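Local coordinates for acyl-homoserine-lactone synthase (Mesorhizobium sp. ORS 3359, PDB 6WNS), which catalyses the synthesis of acyl-homoserine lactone quorum signals with an acyl-coenzyme A donor, probably taking the homoserine part from S-adenosylmethionine, at residues Asp180-Pro183 and Glu184-Glu187; Tyr27-Tyr30 and Val31-Arg35; Glu78-Leu81 and Met82-Val85; Val7-Glu10 and Asn11-Leu14. All blocks are in the same frame, centred on the assembly; numbering follows the deposited sequence.

Interaction 1: residues Asp180-Pro183 and Glu184-Glu187; sequences DVTP and EAIE
E184 bends its side chain back over T182, the N-cap, and P183, the first residue of the helix. From the backbone outward, CB is set beside P183 by the chain itself, and the contacts begin at CG, which comes within 3.4 Å of T182 OG1. CD passes T182 CB at 4.0 Å. At the tip, OE1 sits 3.3 Å from P183 CD, in plain contact with the ring, which has no N-H to offer. A nearly eclipsed first torsion (chi1 18°) and the bend at chi2 fold the carboxylate back in this way; near a helix start it is likely to feel a favourable field.

The OG1 of T182 lies between the backbone N and the carbonyl carbon (chi1 65°), facing A185 N, and takes a weak capping bond from it at 3.4 Å. The firmer link is the first helical bond, from I186 N to T182 O, 3.2 Å and close to straight (165°). I186 CD1 curls round that same oxygen, 3.2 Å from T182 O. At the position P183 holds, a missing N-H costs nothing, and its O receives E187 N at 3.2 Å.

The turn carries the chain out of strand 174-180, where D180 OD1 is held by Q140 and the backbone of D180 pairs with T159, and into helix 183-192. V181, P183 and I186 all rest on helix 121-135, at A133, Q134 and L130, while A185 leans on W158 from a loop.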
ATOM      1  N   ASP A 180     -11.880   2.757   6.297  1.00 83.82           N
ATOM      2  CA  ASP A 180     -11.922   4.104   6.919  1.00 87.90           C
ATOM      3  C   ASP A 180     -10.509   4.367   7.543  1.00 87.09           C
ATOM      4  O   ASP A 180      -9.953   3.629   8.367  1.00 92.72           O
ATOM      5  CB  ASP A 180     -13.044   4.251   7.961  1.00 94.56           C
ATOM      6  CG  ASP A 180     -14.407   4.111   7.322  1.00 97.37           C
ATOM      7  OD1 ASP A 180     -14.479   4.253   6.062  1.00 99.50           O
ATOM      8  OD2 ASP A 180     -15.405   3.922   8.106  1.00118.79           O
ATOM      9  N   VAL A 181     -10.083   5.629   7.219  1.00 84.39           N
ATOM     10  CA  VAL A 181      -8.870   6.301   7.779  1.00 85.17           C
ATOM     11  C   VAL A 181      -9.338   7.101   9.000  1.00 91.83           C
ATOM     12  O   VAL A 181      -9.785   8.221   8.822  1.00 96.36           O
ATOM     13  CB  VAL A 181      -8.171   7.189   6.726  1.00 80.69           C
ATOM     14  CG1 VAL A 181      -6.913   7.833   7.278  1.00 81.19           C
ATOM     15  CG2 VAL A 181      -7.843   6.434   5.442  1.00 75.52           C
ATOM     16  N   THR A 182      -9.295   6.492  10.184  1.00 97.68           N
ATOM     17  CA  THR A 182      -9.835   7.061  11.438  1.00 99.79           C
ATOM     18  C   THR A 182      -8.680   7.251  12.440  1.00103.45           C
ATOM     19  O   THR A 182      -7.685   6.434  12.470  1.00 98.47           O
ATOM     20  CB  THR A 182     -11.045   6.233  11.905  1.00101.71           C
ATOM     21  OG1 THR A 182     -10.721   4.883  12.286  1.00100.18           O
ATOM     22  CG2 THR A 182     -12.112   6.180  10.831  1.00 99.25           C
ATOM     23  N   PRO A 183      -8.733   8.363  13.234  1.00109.08           N
ATOM     24  CA  PRO A 183      -7.777   8.613  14.321  1.00109.24           C
ATOM     25  C   PRO A 183      -7.514   7.372  15.299  1.00110.45           C
ATOM     26  O   PRO A 183      -6.445   7.291  15.985  1.00116.79           O
ATOM     27  CB  PRO A 183      -8.443   9.806  15.032  1.00115.13           C
ATOM     28  CG  PRO A 183      -9.017  10.603  13.892  1.00114.09           C
ATOM     29  CD  PRO A 183      -9.609   9.532  12.995  1.00110.94           C
ATOM     30  N   GLU A 184      -8.615   6.528  15.304  1.00108.93           N
ATOM     31  CA  GLU A 184      -8.775   5.397  16.259  1.00114.22           C
ATOM     32  C   GLU A 184      -7.962   4.249  15.678  1.00110.46           C
ATOM     33  O   GLU A 184      -7.051   3.717  16.400  1.00108.64           O
ATOM     34  CB  GLU A 184     -10.244   5.004  16.547  1.00124.26           C
ATOM     35  CG  GLU A 184     -11.309   5.485  15.543  1.00126.46           C
ATOM     36  CD  GLU A 184     -11.937   6.867  15.776  1.00125.08           C
ATOM     37  OE1 GLU A 184     -11.569   7.832  15.058  1.00119.23           O
ATOM     38  OE2 GLU A 184     -12.829   6.969  16.629  1.00133.63           O
ATOM     39  N   ALA A 185      -8.240   3.936  14.406  1.00104.54           N
ATOM     40  CA  ALA A 185      -7.525   2.902  13.627  1.00 98.25           C
ATOM     41  C   ALA A 185      -6.025   3.146  13.912  1.00 98.21           C
ATOM     42  O   ALA A 185      -5.266   2.187  14.478  1.00107.74           O
ATOM     43  CB  ALA A 185      -7.949   2.992  12.173  1.00 92.16           C
ATOM     44  N   ILE A 186      -5.620   4.431  13.765  1.00 97.45           N
ATOM     45  CA  ILE A 186      -4.198   4.827  13.952  1.00 95.95           C
ATOM     46  C   ILE A 186      -3.721   4.431  15.355  1.00100.27           C
ATOM     47  O   ILE A 186      -2.651   3.786  15.469  1.00 98.24           O
ATOM     48  CB  ILE A 186      -4.015   6.318  13.636  1.00 98.04           C
ATOM     49  CG1 ILE A 186      -4.143   6.556  12.123  1.00 95.80           C
ATOM     50  CG2 ILE A 186      -2.672   6.798  14.152  1.00 99.62           C
ATOM     51  CD1 ILE A 186      -4.908   7.824  11.761  1.00100.12           C
ATOM     52  N   GLU A 187      -4.480   4.801  16.387  1.00103.09           N
ATOM     53  CA  GLU A 187      -4.050   4.633  17.794  1.00109.73           C
ATOM     54  C   GLU A 187      -3.816   3.147  18.123  1.00109.09           C
ATOM     55  O   GLU A 187      -2.685   2.784  18.680  1.00114.38           O
ATOM     56  CB  GLU A 187      -5.098   5.225  18.743  1.00118.21           C
ATOM     57  CG  GLU A 187      -4.638   6.529  19.324  1.00122.89           C
ATOM     58  CD  GLU A 187      -3.190   6.432  19.741  1.00123.28           C
ATOM     59  OE1 GLU A 187      -2.327   7.168  19.008  1.00122.86           O
ATOM     60  OE2 GLU A 187      -2.927   5.570  20.756  1.00126.75           O
TER

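Interaction 2: residues Tyr27-Tyr30 and Val31-Arg35; sequences YDIY and VKQRR
Y27 O is gripped by two backbone donors at once: K32 N at 3.0 Å, placed nearly along the C=O axis, and V31 N, whose bond is weak. The five-residue reach to K32 marks a wider, pi-type turn as helix 16-31 runs out, and a Schellman motif then ends it. R35 N closes the outer loop on Y30 O at 3.1 Å, R34 N closes the inner one on V31 O at 3.0 Å, and R34 takes the positive phi that lets the chain leave the helix.

Among the side chains, Y27 carries its ring anti to the backbone N (chi1 161°), which brings CE1 within 3.8 Å of V31 CG1, a methyl that approaches the ring at a slant; the Y27 side chain also touches N44. With an alanine in place of Y27, V31 would probably lose its aromatic neighbour and a gap would open beside its CG1 methyl. D28 and K32 point the same way, yet OD1 and NZ stay beyond salt-bridge distance.

Farther along the turn, R35 offers NE and NH2 side-on to Q33 OE1, with that oxygen close to the guanidinium plane; the Q33 side chain is modelled too near I29 O, which leaves its exact placement doubtful. R35 NH1 approaches Y30 CE2 at 3.5 Å, the guanidinium turned 70° from the ring, while R105 makes a cation-pi contact with Y30. One methyl serves both flat groups: I29 CG2 sits over the centre of the Y30 ring, 3.4 Å above its plane, and also rests on a face of the R35 guanidinium, 3.6 Å from NH2.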
ATOM      1  N   TYR A  27      11.623  -5.394  -8.448  1.00 40.87           N
ATOM      2  CA  TYR A  27      12.142  -6.508  -9.273  1.00 40.98           C
ATOM      3  C   TYR A  27      12.451  -7.697  -8.359  1.00 44.78           C
ATOM      4  O   TYR A  27      11.950  -8.793  -8.635  1.00 46.38           O
ATOM      5  CB  TYR A  27      13.363  -6.088 -10.077  1.00 43.90           C
ATOM      6  CG  TYR A  27      14.156  -7.252 -10.539  1.00 46.16           C
ATOM      7  CD1 TYR A  27      13.774  -7.892 -11.697  1.00 49.52           C
ATOM      8  CD2 TYR A  27      15.228  -7.764  -9.813  1.00 54.21           C
ATOM      9  CE1 TYR A  27      14.465  -8.975 -12.178  1.00 51.82           C
ATOM     10  CE2 TYR A  27      15.945  -8.857 -10.285  1.00 53.80           C
ATOM     11  CZ  TYR A  27      15.537  -9.474 -11.460  1.00 58.82           C
ATOM     12  OH  TYR A  27      16.171 -10.545 -12.017  1.00 62.09           O
ATOM     13  N   ASP A  28      13.140  -7.465  -7.249  1.00 44.16           N
ATOM     14  CA  ASP A  28      13.516  -8.574  -6.317  1.00 48.58           C
ATOM     15  C   ASP A  28      12.255  -9.265  -5.787  1.00 47.29           C
ATOM     16  O   ASP A  28      12.227 -10.515  -5.702  1.00 52.27           O
ATOM     17  CB  ASP A  28      14.385  -8.074  -5.181  1.00 51.66           C
ATOM     18  CG  ASP A  28      15.721  -7.496  -5.618  1.00 55.19           C
ATOM     19  OD1 ASP A  28      16.271  -7.940  -6.616  1.00 55.50           O
ATOM     20  OD2 ASP A  28      16.177  -6.557  -4.963  1.00 65.48           O
ATOM     21  N   ILE A  29      11.218  -8.517  -5.472  1.00 46.68           N
ATOM     22  CA  ILE A  29      10.019  -9.016  -4.769  1.00 50.62           C
ATOM     23  C   ILE A  29       9.057  -9.629  -5.765  1.00 54.60           C
ATOM     24  O   ILE A  29       8.545 -10.733  -5.496  1.00 54.53           O
ATOM     25  CB  ILE A  29       9.328  -7.877  -4.023  1.00 55.78           C
ATOM     26  CG1 ILE A  29      10.111  -7.447  -2.793  1.00 59.40           C
ATOM     27  CG2 ILE A  29       7.876  -8.226  -3.676  1.00 62.35           C
ATOM     28  CD1 ILE A  29       9.546  -6.176  -2.203  1.00 64.25           C
ATOM     29  N   TYR A  30       8.738  -8.901  -6.834  1.00 50.56           N
ATOM     30  CA  TYR A  30       7.578  -9.234  -7.689  1.00 48.23           C
ATOM     31  C   TYR A  30       8.027 -10.067  -8.871  1.00 49.95           C
ATOM     32  O   TYR A  30       7.195 -10.913  -9.313  1.00 52.57           O
ATOM     33  CB  TYR A  30       6.811  -7.980  -8.146  1.00 47.45           C
ATOM     34  CG  TYR A  30       6.173  -7.271  -6.995  1.00 46.85           C
ATOM     35  CD1 TYR A  30       6.800  -6.204  -6.379  1.00 46.97           C
ATOM     36  CD2 TYR A  30       4.976  -7.728  -6.449  1.00 50.91           C
ATOM     37  CE1 TYR A  30       6.223  -5.570  -5.292  1.00 48.69           C
ATOM     38  CE2 TYR A  30       4.403  -7.122  -5.333  1.00 51.90           C
ATOM     39  CZ  TYR A  30       5.047  -6.057  -4.743  1.00 50.62           C
ATOM     40  OH  TYR A  30       4.483  -5.452  -3.666  1.00 51.70           O
ATOM     41  N   VAL A  31       9.164  -9.724  -9.505  1.00 46.77           N
ATOM     42  CA  VAL A  31       9.562 -10.444 -10.747  1.00 47.73           C
ATOM     43  C   VAL A  31      10.293 -11.724 -10.319  1.00 57.08           C
ATOM     44  O   VAL A  31       9.919 -12.790 -10.909  1.00 53.34           O
ATOM     45  CB  VAL A  31      10.366  -9.570 -11.725  1.00 51.30           C
ATOM     46  CG1 VAL A  31      11.014 -10.360 -12.848  1.00 50.95           C
ATOM     47  CG2 VAL A  31       9.416  -8.488 -12.296  1.00 49.53           C
ATOM     48  N   LYS A  32      11.243 -11.622  -9.359  1.00 50.76           N
ATOM     49  CA  LYS A  32      12.222 -12.697  -9.051  1.00 61.05           C
ATOM     50  C   LYS A  32      11.446 -13.798  -8.321  1.00 65.02           C
ATOM     51  O   LYS A  32      11.770 -14.981  -8.496  1.00 64.90           O
ATOM     52  CB  LYS A  32      13.447 -12.104  -8.330  1.00 67.26           C
ATOM     53  CG  LYS A  32      14.781 -12.780  -8.571  1.00 83.32           C
ATOM     54  CD  LYS A  32      15.933 -12.213  -7.745  1.00 91.26           C
ATOM     55  CE  LYS A  32      16.036 -12.826  -6.359  1.00 94.02           C
ATOM     56  NZ  LYS A  32      16.155 -11.777  -5.312  1.00 93.03           N
ATOM     57  N   GLN A  33      10.347 -13.507  -7.656  1.00 66.09           N
ATOM     58  CA  GLN A  33       9.553 -14.642  -7.096  1.00 75.42           C
ATOM     59  C   GLN A  33       8.225 -14.875  -7.849  1.00 75.01           C
ATOM     60  O   GLN A  33       7.380 -15.665  -7.345  1.00 77.82           O
ATOM     61  CB  GLN A  33       9.453 -14.450  -5.594  1.00 74.48           C
ATOM     62  CG  GLN A  33       8.374 -13.508  -5.181  1.00 77.47           C
ATOM     63  CD  GLN A  33       8.750 -12.958  -3.829  1.00 85.30           C
ATOM     64  OE1 GLN A  33       7.902 -12.515  -3.060  1.00 80.35           O
ATOM     65  NE2 GLN A  33      10.041 -12.998  -3.526  1.00 88.90           N
ATOM     66  N   ARG A  34       8.124 -14.337  -9.071  1.00 73.99           N
ATOM     67  CA  ARG A  34       7.144 -14.685 -10.134  1.00 71.88           C
ATOM     68  C   ARG A  34       5.732 -14.595  -9.567  1.00 73.74           C
ATOM     69  O   ARG A  34       4.933 -15.543  -9.716  1.00 66.67           O
ATOM     70  CB  ARG A  34       7.489 -16.046 -10.737  1.00 85.02           C
ATOM     71  CG  ARG A  34       8.784 -16.003 -11.537  1.00 86.09           C
ATOM     72  CD  ARG A  34       8.872 -17.155 -12.491  1.00 92.42           C
ATOM     73  NE  ARG A  34       8.722 -18.431 -11.807  1.00 96.61           N
ATOM     74  CZ  ARG A  34       9.725 -19.202 -11.356  1.00106.94           C
ATOM     75  NH1 ARG A  34      10.986 -18.809 -11.468  1.00103.25           N
ATOM     76  NH2 ARG A  34       9.465 -20.375 -10.793  1.00109.14           N
ATOM     77  N   ARG A  35       5.417 -13.446  -8.979  1.00 67.14           N
ATOM     78  CA  ARG A  35       4.039 -13.122  -8.540  1.00 73.05           C
ATOM     79  C   ARG A  35       3.132 -12.915  -9.767  1.00 72.53           C
ATOM     80  O   ARG A  35       3.627 -12.540 -10.850  1.00 62.30           O
ATOM     81  CB  ARG A  35       4.086 -11.919  -7.595  1.00 72.10           C
ATOM     82  CG  ARG A  35       4.970 -12.186  -6.378  1.00 72.94           C
ATOM     83  CD  ARG A  35       4.385 -11.448  -5.196  1.00 71.89           C
ATOM     84  NE  ARG A  35       5.254 -11.494  -4.028  1.00 74.45           N
ATOM     85  CZ  ARG A  35       5.137 -10.680  -2.989  1.00 71.92           C
ATOM     86  NH1 ARG A  35       4.194  -9.759  -2.989  1.00 69.01           N
ATOM     87  NH2 ARG A  35       5.966 -10.771  -1.962  1.00 80.44           N
TER

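Interaction 3: residues Glu78-Leu81 and Met82-Val85; sequences EPHL and MSEV
H80 and S83 make the tight end of this helix start. H80 is the N-cap, and its N-H runs almost straight (172°) into S83 OG at 3.0 Å, the backward half of a capping box. S83 CB meanwhile lies over one face of the imidazole, a CH-pi contact 3.7 Å from the ring centroid. The ring stands there because CG lies between the backbone N and the carbonyl carbon (chi1 62°), and ND1 pins its rotation by giving a bond to E78 O at 2.9 Å, in the carbonyl plane. NE2, at the other end, is buried with no partner in the model. Were H80 replaced by an alanine, S83 CB would probably lose the ring face it rests on and E78 O its N-H donor.

S83 OG in turn donates a hydrogen bond to E84 OE2 at 2.6 Å, on that oxygen's anti lone pair. From there the contact loosens toward solvent: the exposed E84 carboxylate only brushes P79, with CD 3.7 Å from P79 CB. Further round, L81 CD1 and V85 CG2 meet at 3.7 Å beside the helical bond from V85 N to L81 O.

E102, from strand 100-108, accepts from the first two N-H groups of helix 81-84, L81 N on OE1 and M82 N on OE2. L81 also rests on T104 of that strand, and M82 reaches S142 and V144 on strand 140-146.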
ATOM      1  N   GLU A  78      -8.420   8.198 -10.823  1.00 54.28           N
ATOM      2  CA  GLU A  78      -7.545   7.764 -11.932  1.00 51.63           C
ATOM      3  C   GLU A  78      -7.764   6.276 -12.104  1.00 50.76           C
ATOM      4  O   GLU A  78      -8.127   5.639 -11.120  1.00 50.59           O
ATOM      5  CB  GLU A  78      -6.065   7.947 -11.541  1.00 50.72           C
ATOM      6  CG  GLU A  78      -5.639   9.386 -11.443  1.00 50.78           C
ATOM      7  CD  GLU A  78      -5.739  10.134 -12.758  1.00 55.60           C
ATOM      8  OE1 GLU A  78      -5.426   9.542 -13.849  1.00 49.41           O
ATOM      9  OE2 GLU A  78      -6.154  11.299 -12.692  1.00 62.94           O
ATOM     10  N   PRO A  79      -7.402   5.704 -13.275  1.00 52.06           N
ATOM     11  CA  PRO A  79      -7.337   4.258 -13.445  1.00 51.21           C
ATOM     12  C   PRO A  79      -6.454   3.631 -12.368  1.00 49.56           C
ATOM     13  O   PRO A  79      -5.399   4.159 -12.049  1.00 49.02           O
ATOM     14  CB  PRO A  79      -6.777   4.051 -14.865  1.00 53.03           C
ATOM     15  CG  PRO A  79      -6.303   5.398 -15.369  1.00 53.53           C
ATOM     16  CD  PRO A  79      -6.972   6.414 -14.488  1.00 53.56           C
ATOM     17  N   HIS A  80      -6.945   2.546 -11.780  1.00 48.45           N
ATOM     18  CA  HIS A  80      -6.251   1.856 -10.684  1.00 48.85           C
ATOM     19  C   HIS A  80      -6.522   0.348 -10.791  1.00 47.09           C
ATOM     20  O   HIS A  80      -7.184  -0.065 -11.772  1.00 50.82           O
ATOM     21  CB  HIS A  80      -6.603   2.509  -9.363  1.00 48.96           C
ATOM     22  CG  HIS A  80      -8.053   2.436  -9.024  1.00 50.97           C
ATOM     23  ND1 HIS A  80      -8.970   3.320  -9.591  1.00 51.82           N
ATOM     24  CD2 HIS A  80      -8.752   1.690  -8.148  1.00 55.14           C
ATOM     25  CE1 HIS A  80     -10.172   3.089  -9.070  1.00 55.70           C
ATOM     26  NE2 HIS A  80     -10.056   2.103  -8.213  1.00 55.13           N
ATOM     27  N   LEU A  81      -5.850  -0.458  -9.977  1.00 45.42           N
ATOM     28  CA  LEU A  81      -5.879  -1.930 -10.163  1.00 45.66           C
ATOM     29  C   LEU A  81      -7.340  -2.425 -10.105  1.00 46.10           C
ATOM     30  O   LEU A  81      -7.769  -3.192 -10.984  1.00 47.46           O
ATOM     31  CB  LEU A  81      -5.071  -2.635  -9.078  1.00 47.00           C
ATOM     32  CG  LEU A  81      -4.997  -4.150  -9.259  1.00 44.04           C
ATOM     33  CD1 LEU A  81      -4.155  -4.496 -10.467  1.00 46.22           C
ATOM     34  CD2 LEU A  81      -4.397  -4.802  -8.048  1.00 46.40           C
ATOM     35  N   MET A  82      -8.074  -1.934  -9.143  1.00 47.46           N
ATOM     36  CA  MET A  82      -9.463  -2.421  -8.924  1.00 51.76           C
ATOM     37  C   MET A  82     -10.321  -1.956 -10.076  1.00 55.91           C
ATOM     38  O   MET A  82     -11.236  -2.726 -10.442  1.00 61.55           O
ATOM     39  CB  MET A  82     -10.066  -1.975  -7.589  1.00 55.86           C
ATOM     40  CG  MET A  82     -11.233  -2.871  -7.139  1.00 60.64           C
ATOM     41  SD  MET A  82     -12.168  -2.249  -5.741  1.00 61.77           S
ATOM     42  CE  MET A  82     -10.900  -2.188  -4.473  1.00 61.38           C
ATOM     43  N   SER A  83     -10.035  -0.783 -10.651  1.00 52.13           N
ATOM     44  CA  SER A  83     -10.862  -0.267 -11.750  1.00 55.53           C
ATOM     45  C   SER A  83     -10.488  -0.960 -13.051  1.00 54.87           C
ATOM     46  O   SER A  83     -11.392  -1.259 -13.778  1.00 52.48           O
ATOM     47  CB  SER A  83     -10.814   1.232 -11.866  1.00 56.37           C
ATOM     48  OG  SER A  83      -9.704   1.681 -12.597  1.00 52.81           O
ATOM     49  N   GLU A  84      -9.215  -1.212 -13.319  1.00 48.91           N
ATOM     50  CA  GLU A  84      -8.794  -1.699 -14.657  1.00 49.78           C
ATOM     51  C   GLU A  84      -8.715  -3.227 -14.713  1.00 53.07           C
ATOM     52  O   GLU A  84      -8.791  -3.742 -15.805  1.00 51.88           O
ATOM     53  CB  GLU A  84      -7.446  -1.089 -14.964  1.00 51.52           C
ATOM     54  CG  GLU A  84      -7.508   0.421 -15.018  1.00 54.86           C
ATOM     55  CD  GLU A  84      -8.648   1.064 -15.819  1.00 57.64           C
ATOM     56  OE1 GLU A  84      -8.655   0.957 -17.044  1.00 56.85           O
ATOM     57  OE2 GLU A  84      -9.522   1.660 -15.183  1.00 54.76           O
ATOM     58  N   VAL A  85      -8.445  -3.902 -13.592  1.00 50.96           N
ATOM     59  CA  VAL A  85      -8.166  -5.358 -13.568  1.00 51.61           C
ATOM     60  C   VAL A  85      -9.231  -6.101 -12.778  1.00 52.92           C
ATOM     61  O   VAL A  85      -9.744  -7.130 -13.262  1.00 59.09           O
ATOM     62  CB  VAL A  85      -6.742  -5.646 -13.029  1.00 48.78           C
ATOM     63  CG1 VAL A  85      -6.408  -7.129 -13.109  1.00 51.91           C
ATOM     64  CG2 VAL A  85      -5.751  -4.832 -13.761  1.00 47.54           C
TER

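Interaction 4: residues Val7-Glu10 and Asn11-Leu14; sequences VTWE and NRKL
R12 lays its guanidinium flat on the indole of W9, the planes only 6° apart. CZ stands 3.7 Å from the centroid of the six-membered ring, a cation-pi stack, and CD presses on the same face, 3.4 Å from W9 CE3. Two conformations make this possible. W9 swings its ring anti to the backbone N. R12 starts in the crowded position (chi1 76°) and then runs extended from CG to NE, which keeps it alongside the indole and pointing the same way. At the guanidinium edge, NH1 gives a bond to W9 O at 3.0 Å, the oxygen lying in the guanidinium plane, and this fixes the group's rotation.

The stack straddles a type I beta turn from W9 to R12, closed by a long, weak bond from R12 N to W9 O. It leads the chain from strand 4-7 toward helix 16-31.

N11 folds back across T8 at about a right angle. Its CG lies between the backbone N and the carbonyl carbon (chi1 65°), which turns OD1 back to T8 N; that oxygen takes T8 N at 2.7 Å in an almost straight bond and, weakly, the hydroxyl T8 OG1. V7 CG1 is 3.7 Å from the same OD1. The other end of the amide, ND2, bonds L6 O. A water bridges the turn to the next residue: it donates a hydrogen bond to E10 O and accepts one from K13 N, each 3.0 Å.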
ATOM      1  N   VAL A   7       6.739   9.984  -0.944  1.00 56.32           N
ATOM      2  CA  VAL A   7       7.355  10.370  -2.249  1.00 54.48           C
ATOM      3  C   VAL A   7       6.268  10.559  -3.282  1.00 48.66           C
ATOM      4  O   VAL A   7       5.411   9.648  -3.479  1.00 46.94           O
ATOM      5  CB  VAL A   7       8.406   9.360  -2.713  1.00 53.01           C
ATOM      6  CG1 VAL A   7       9.184   9.933  -3.851  1.00 51.38           C
ATOM      7  CG2 VAL A   7       9.354   9.031  -1.551  1.00 56.42           C
ATOM      8  N   THR A   8       6.298  11.729  -3.903  1.00 50.40           N
ATOM      9  CA  THR A   8       5.284  12.147  -4.882  1.00 50.47           C
ATOM     10  C   THR A   8       5.966  12.623  -6.147  1.00 49.85           C
ATOM     11  O   THR A   8       7.185  12.770  -6.183  1.00 49.31           O
ATOM     12  CB  THR A   8       4.425  13.293  -4.346  1.00 54.02           C
ATOM     13  OG1 THR A   8       5.205  14.500  -4.282  1.00 54.66           O
ATOM     14  CG2 THR A   8       3.865  12.879  -3.009  1.00 58.42           C
ATOM     15  N   TRP A   9       5.172  12.972  -7.144  1.00 50.76           N
ATOM     16  CA  TRP A   9       5.732  13.640  -8.323  1.00 48.40           C
ATOM     17  C   TRP A   9       6.517  14.861  -7.886  1.00 50.55           C
ATOM     18  O   TRP A   9       7.556  15.119  -8.465  1.00 50.87           O
ATOM     19  CB  TRP A   9       4.603  14.049  -9.277  1.00 51.68           C
ATOM     20  CG  TRP A   9       5.107  14.516 -10.600  1.00 50.34           C
ATOM     21  CD1 TRP A   9       5.081  15.770 -11.138  1.00 53.61           C
ATOM     22  CD2 TRP A   9       5.757  13.680 -11.566  1.00 49.58           C
ATOM     23  NE1 TRP A   9       5.647  15.752 -12.385  1.00 51.43           N
ATOM     24  CE2 TRP A   9       6.063  14.493 -12.679  1.00 53.24           C
ATOM     25  CE3 TRP A   9       6.142  12.338 -11.557  1.00 47.12           C
ATOM     26  CZ2 TRP A   9       6.698  13.985 -13.814  1.00 52.51           C
ATOM     27  CZ3 TRP A   9       6.708  11.843 -12.711  1.00 46.92           C
ATOM     28  CH2 TRP A   9       7.013  12.659 -13.787  1.00 45.99           C
ATOM     29  N   GLU A  10       6.041  15.640  -6.907  1.00 57.45           N
ATOM     30  CA  GLU A  10       6.638  16.946  -6.615  1.00 55.60           C
ATOM     31  C   GLU A  10       8.050  16.760  -6.064  1.00 56.62           C
ATOM     32  O   GLU A  10       8.872  17.627  -6.313  1.00 57.45           O
ATOM     33  CB  GLU A  10       5.799  17.730  -5.605  1.00 62.11           C
ATOM     34  CG  GLU A  10       4.528  18.296  -6.170  1.00 66.49           C
ATOM     35  CD  GLU A  10       3.896  19.309  -5.225  1.00 71.73           C
ATOM     36  OE1 GLU A  10       3.683  20.461  -5.626  1.00 78.03           O
ATOM     37  OE2 GLU A  10       3.674  18.952  -4.053  1.00 77.18           O
ATOM     38  N   ASN A  11       8.308  15.753  -5.228  1.00 58.53           N
ATOM     39  CA  ASN A  11       9.639  15.618  -4.561  1.00 60.62           C
ATOM     40  C   ASN A  11      10.423  14.424  -5.154  1.00 56.62           C
ATOM     41  O   ASN A  11      11.419  13.959  -4.522  1.00 52.42           O
ATOM     42  CB  ASN A  11       9.499  15.559  -3.027  1.00 60.95           C
ATOM     43  CG  ASN A  11       8.769  14.325  -2.555  1.00 58.72           C
ATOM     44  OD1 ASN A  11       8.264  13.523  -3.364  1.00 56.05           O
ATOM     45  ND2 ASN A  11       8.731  14.151  -1.245  1.00 58.97           N
ATOM     46  N   ARG A  12      10.037  13.929  -6.327  1.00 50.69           N
ATOM     47  CA  ARG A  12      10.675  12.721  -6.919  1.00 47.88           C
ATOM     48  C   ARG A  12      12.189  12.947  -7.168  1.00 49.61           C
ATOM     49  O   ARG A  12      12.978  11.964  -7.105  1.00 52.06           O
ATOM     50  CB  ARG A  12       9.932  12.302  -8.201  1.00 44.71           C
ATOM     51  CG  ARG A  12      10.244  13.186  -9.374  1.00 45.26           C
ATOM     52  CD  ARG A  12       9.344  12.932 -10.599  1.00 45.72           C
ATOM     53  NE  ARG A  12       9.811  13.630 -11.772  1.00 45.70           N
ATOM     54  CZ  ARG A  12       9.559  14.912 -11.998  1.00 55.29           C
ATOM     55  NH1 ARG A  12       8.860  15.614 -11.101  1.00 57.59           N
ATOM     56  NH2 ARG A  12      10.018  15.529 -13.077  1.00 54.28           N
ATOM     57  N   LYS A  13      12.627  14.167  -7.427  1.00 50.43           N
ATOM     58  CA  LYS A  13      14.058  14.409  -7.734  1.00 53.45           C
ATOM     59  C   LYS A  13      14.894  14.370  -6.451  1.00 58.05           C
ATOM     60  O   LYS A  13      15.937  13.741  -6.487  1.00 58.05           O
ATOM     61  CB  LYS A  13      14.237  15.731  -8.454  1.00 58.24           C
ATOM     62  CG  LYS A  13      13.706  15.651  -9.880  1.00 53.06           C
ATOM     63  CD  LYS A  13      14.162  16.806 -10.674  1.00 57.91           C
ATOM     64  CE  LYS A  13      13.873  16.673 -12.150  1.00 63.27           C
ATOM     65  NZ  LYS A  13      14.772  17.657 -12.797  1.00 70.23           N
ATOM     66  N   LEU A  14      14.423  14.974  -5.381  1.00 57.53           N
ATOM     67  CA  LEU A  14      15.022  14.804  -4.039  1.00 63.15           C
ATOM     68  C   LEU A  14      15.107  13.306  -3.730  1.00 64.34           C
ATOM     69  O   LEU A  14      16.111  12.852  -3.161  1.00 62.96           O
ATOM     70  CB  LEU A  14      14.127  15.516  -3.029  1.00 67.56           C
ATOM     71  CG  LEU A  14      14.623  15.446  -1.590  1.00 73.75           C
ATOM     72  CD1 LEU A  14      15.848  16.317  -1.443  1.00 76.10           C
ATOM     73  CD2 LEU A  14      13.559  15.904  -0.605  1.00 79.16           C
TER
HETATM   74  O   HOH W   1      11.263  16.756  -7.825  1.00 58.54           O

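In the fold
All four contacts are local turns at helix or strand ends, spread around the fold without touching; interactions 1 and 2 lie on opposite sides of the chain's centre, their own centres about 32 Å apart. Interactions 1 and 3 start helices and are partly buried, packing on helix 121-135 in one case and on two central strands in the other. Interactions 2 and 4 are surface contacts at the two ends of helix 16-31, one finishing it and the other leading into it. Helical backbone bonds and polar side chains, a hydroxyl in each, organise the helix starts; the surface pair instead sets arginines against aromatic rings, flat in 7-14 and oblique in 27-35.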